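PDB 6HBE: copper-containing nitrite reductase from Thermus scotoductus, which probably catalyses the one-electron reduction of nitrite to nitric oxide, with a cytochrome c as likely electron donor. Local coordinates for residues 73-78 against 128-133. Numbering follows the deposited sequence.
Sequences VTHGLS and GGQFGM. With CU (copper (II) ion), chain N.
The type 1 copper site of a cupredoxin domain joins residues 73-78 to residues 128-133: His75, from the loop between strands 62-69 and 78-79, and Gln130, just ahead of strand 131-137, bind the same buried copper ion. His75 ND1 lies 2.1 Å from the copper, which is nearly equidistant from CG and CE1, the normal geometry of a histidine ligand. With ND1 spent on the metal, NE2 at the far side of the ring hydrogen-bonds Asp71, a second-shell residue that, with the metal bond, should hold the ring's rotation and may strengthen its donation to copper. On a chain extended beyond CG (chi2 178°), Gln130 brings OE1 to within 2.0 Å of the copper, at about 102° from His75 ND1, close to a tetrahedral angle. The amide stands nearly upright to the imidazole, their planes 81° apart, with NE2 over one face of the ring. Gln130 NE2 lies 3.2 Å from His75 ND1, but this is no hydrogen bond, because ND1 is occupied by the copper; the amide NH2 instead bonds the carbonyl of Ser45, which holds the amide with its oxygen turned to the metal. Behind Gln130, Gly129 ends helix 120-126 in a Schellman motif; at its backbone angles a CB would run into the carbonyl oxygen of Gly128, which explains the glycine. Cys115 and His125 complete the four-ligand site, and a backbone hydrogen bond ties Gln130 to Cys115. Glutamine in the place usually taken by an axial methionine recalls the blue copper centre of stellacyanin.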
ATOM      1  N   VAL C  73      18.035  26.491   1.178  1.00 29.06           N
ATOM      2  CA  VAL C  73      18.642  25.189   0.851  1.00 27.32           C
ATOM      3  C   VAL C  73      18.602  24.945  -0.652  1.00 26.84           C
ATOM      4  O   VAL C  73      17.844  25.600  -1.386  1.00 27.19           O
ATOM      5  CB  VAL C  73      17.998  23.987   1.600  1.00 28.35           C
ATOM      6  CG1 VAL C  73      17.997  24.227   3.102  1.00 29.02           C
ATOM      7  CG2 VAL C  73      16.581  23.678   1.101  1.00 27.12           C
ATOM      8  N   THR C  74      19.421  23.996  -1.080  1.00 23.20           N
ATOM      9  CA  THR C  74      19.542  23.573  -2.481  1.00 24.76           C
ATOM     10  C   THR C  74      18.236  22.976  -3.001  1.00 25.70           C
ATOM     11  O   THR C  74      17.584  22.269  -2.261  1.00 26.02           O
ATOM     12  CB  THR C  74      20.680  22.547  -2.587  1.00 24.96           C
ATOM     13  OG1 THR C  74      21.905  23.201  -2.220  1.00 28.51           O
ATOM     14  CG2 THR C  74      20.854  21.964  -3.979  1.00 24.88           C
ATOM     15  N   HIS C  75      17.907  23.240  -4.272  1.00 25.08           N
ATOM     16  CA  HIS C  75      16.723  22.671  -4.951  1.00 23.87           C
ATOM     17  C   HIS C  75      17.162  22.293  -6.366  1.00 24.66           C
ATOM     18  O   HIS C  75      18.372  22.213  -6.648  1.00 26.39           O
ATOM     19  CB  HIS C  75      15.546  23.683  -4.958  1.00 23.93           C
ATOM     20  CG  HIS C  75      14.954  23.916  -3.605  1.00 22.94           C
ATOM     21  ND1 HIS C  75      14.205  22.961  -2.956  1.00 24.02           N
ATOM     22  CD2 HIS C  75      14.992  24.993  -2.782  1.00 23.31           C
ATOM     23  CE1 HIS C  75      13.843  23.422  -1.770  1.00 21.45           C
ATOM     24  NE2 HIS C  75      14.304  24.652  -1.643  1.00 23.46           N
ATOM     25  N   GLY C  76      16.214  22.030  -7.243  1.00 22.54           N
ATOM     26  CA  GLY C  76      16.522  21.658  -8.611  1.00 22.48           C
ATOM     27  C   GLY C  76      15.250  21.360  -9.349  1.00 23.27           C
ATOM     28  O   GLY C  76      14.175  21.705  -8.866  1.00 25.86           O
ATOM     29  N   LEU C  77      15.352  20.735 -10.519  1.00 24.67           N
ATOM     30  CA  LEU C  77      14.162  20.409 -11.319  1.00 25.66           C
ATOM     31  C   LEU C  77      14.395  19.224 -12.262  1.00 26.01           C
ATOM     32  O   LEU C  77      15.436  19.135 -12.951  1.00 24.93           O
ATOM     33  CB  LEU C  77      13.735  21.632 -12.155  1.00 24.97           C
ATOM     34  CG  LEU C  77      12.520  21.532 -13.092  1.00 25.42           C
ATOM     35  CD1 LEU C  77      11.245  21.466 -12.255  1.00 25.24           C
ATOM     36  CD2 LEU C  77      12.470  22.729 -14.045  1.00 25.50           C
ATOM     37  N   SER C  78      13.405  18.333 -12.282  1.00 23.18           N
ATOM     38  CA  SER C  78      13.219  17.354 -13.343  1.00 23.27           C
ATOM     39  C   SER C  78      11.914  17.648 -14.075  1.00 22.46           C
ATOM     40  O   SER C  78      10.924  18.003 -13.449  1.00 22.46           O
ATOM     41  CB  SER C  78      13.171  15.915 -12.765  1.00 24.52           C
ATOM     42  OG  SER C  78      12.865  15.006 -13.818  1.00 26.58           O
ATOM     43  N   GLY C 128       7.414  16.721  -0.047  1.00 23.25           N
ATOM     44  CA  GLY C 128       7.081  17.982   0.644  1.00 22.83           C
ATOM     45  C   GLY C 128       6.263  19.011  -0.127  1.00 22.99           C
ATOM     46  O   GLY C 128       5.980  20.076   0.404  1.00 22.16           O
ATOM     47  N   GLY C 129       5.880  18.720  -1.382  1.00 23.21           N
ATOM     48  CA  GLY C 129       4.977  19.617  -2.122  1.00 22.52           C
ATOM     49  C   GLY C 129       5.466  20.112  -3.472  1.00 23.50           C
ATOM     50  O   GLY C 129       4.680  20.756  -4.195  1.00 23.16           O
ATOM     51  N   GLN C 130       6.738  19.856  -3.809  1.00 22.81           N
ATOM     52  CA  GLN C 130       7.369  20.446  -4.989  1.00 23.46           C
ATOM     53  C   GLN C 130       7.116  19.642  -6.252  1.00 22.87           C
ATOM     54  O   GLN C 130       7.958  18.837  -6.688  1.00 21.80           O
ATOM     55  CB  GLN C 130       8.887  20.654  -4.784  1.00 24.55           C
ATOM     56  CG  GLN C 130       9.281  21.987  -4.182  1.00 26.83           C
ATOM     57  CD  GLN C 130      10.800  22.176  -3.942  1.00 27.58           C
ATOM     58  OE1 GLN C 130      11.581  21.254  -3.552  1.00 25.78           O
ATOM     59  NE2 GLN C 130      11.224  23.418  -4.145  1.00 28.31           N
ATOM     60  N   PHE C 131       5.933  19.842  -6.833  1.00 21.56           N
ATOM     61  CA  PHE C 131       5.551  19.156  -8.078  1.00 20.38           C
ATOM     62  C   PHE C 131       4.508  19.950  -8.851  1.00 20.39           C
ATOM     63  O   PHE C 131       3.870  20.830  -8.269  1.00 20.64           O
ATOM     64  CB  PHE C 131       4.994  17.737  -7.786  1.00 20.63           C
ATOM     65  CG  PHE C 131       4.037  17.693  -6.632  1.00 19.76           C
ATOM     66  CD1 PHE C 131       2.735  18.171  -6.760  1.00 20.73           C
ATOM     67  CD2 PHE C 131       4.442  17.207  -5.411  1.00 20.47           C
ATOM     68  CE1 PHE C 131       1.860  18.162  -5.681  1.00 19.80           C
ATOM     69  CE2 PHE C 131       3.576  17.183  -4.334  1.00 21.00           C
ATOM     70  CZ  PHE C 131       2.272  17.670  -4.471  1.00 20.88           C
ATOM     71  N   GLY C 132       4.361  19.635 -10.145  1.00 18.91           N
ATOM     72  CA  GLY C 132       3.325  20.203 -11.002  1.00 19.49           C
ATOM     73  C   GLY C 132       3.183  19.476 -12.329  1.00 20.09           C
ATOM     74  O   GLY C 132       3.778  18.403 -12.518  1.00 20.92           O
ATOM     75  N   MET C 133       2.386  20.044 -13.237  1.00 18.91           N
ATOM     76  CA  MET C 133       2.076  19.469 -14.557  1.00 20.01           C
ATOM     77  C   MET C 133       2.572  20.331 -15.728  1.00 22.02           C
ATOM     78  O   MET C 133       2.416  21.562 -15.712  1.00 22.83           O
ATOM     79  CB  MET C 133       0.535  19.301 -14.683  1.00 21.51           C
ATOM     80  CG  MET C 133      -0.032  18.801 -16.025  1.00 21.74           C
ATOM     81  SD  MET C 133      -1.859  18.862 -16.159  1.00 22.18           S
ATOM     82  CE  MET C 133      -2.394  17.749 -14.839  1.00 23.51           C
TER
HETATM   83 CU    CU N 502      13.606  21.092  -3.567  1.00 24.97          CU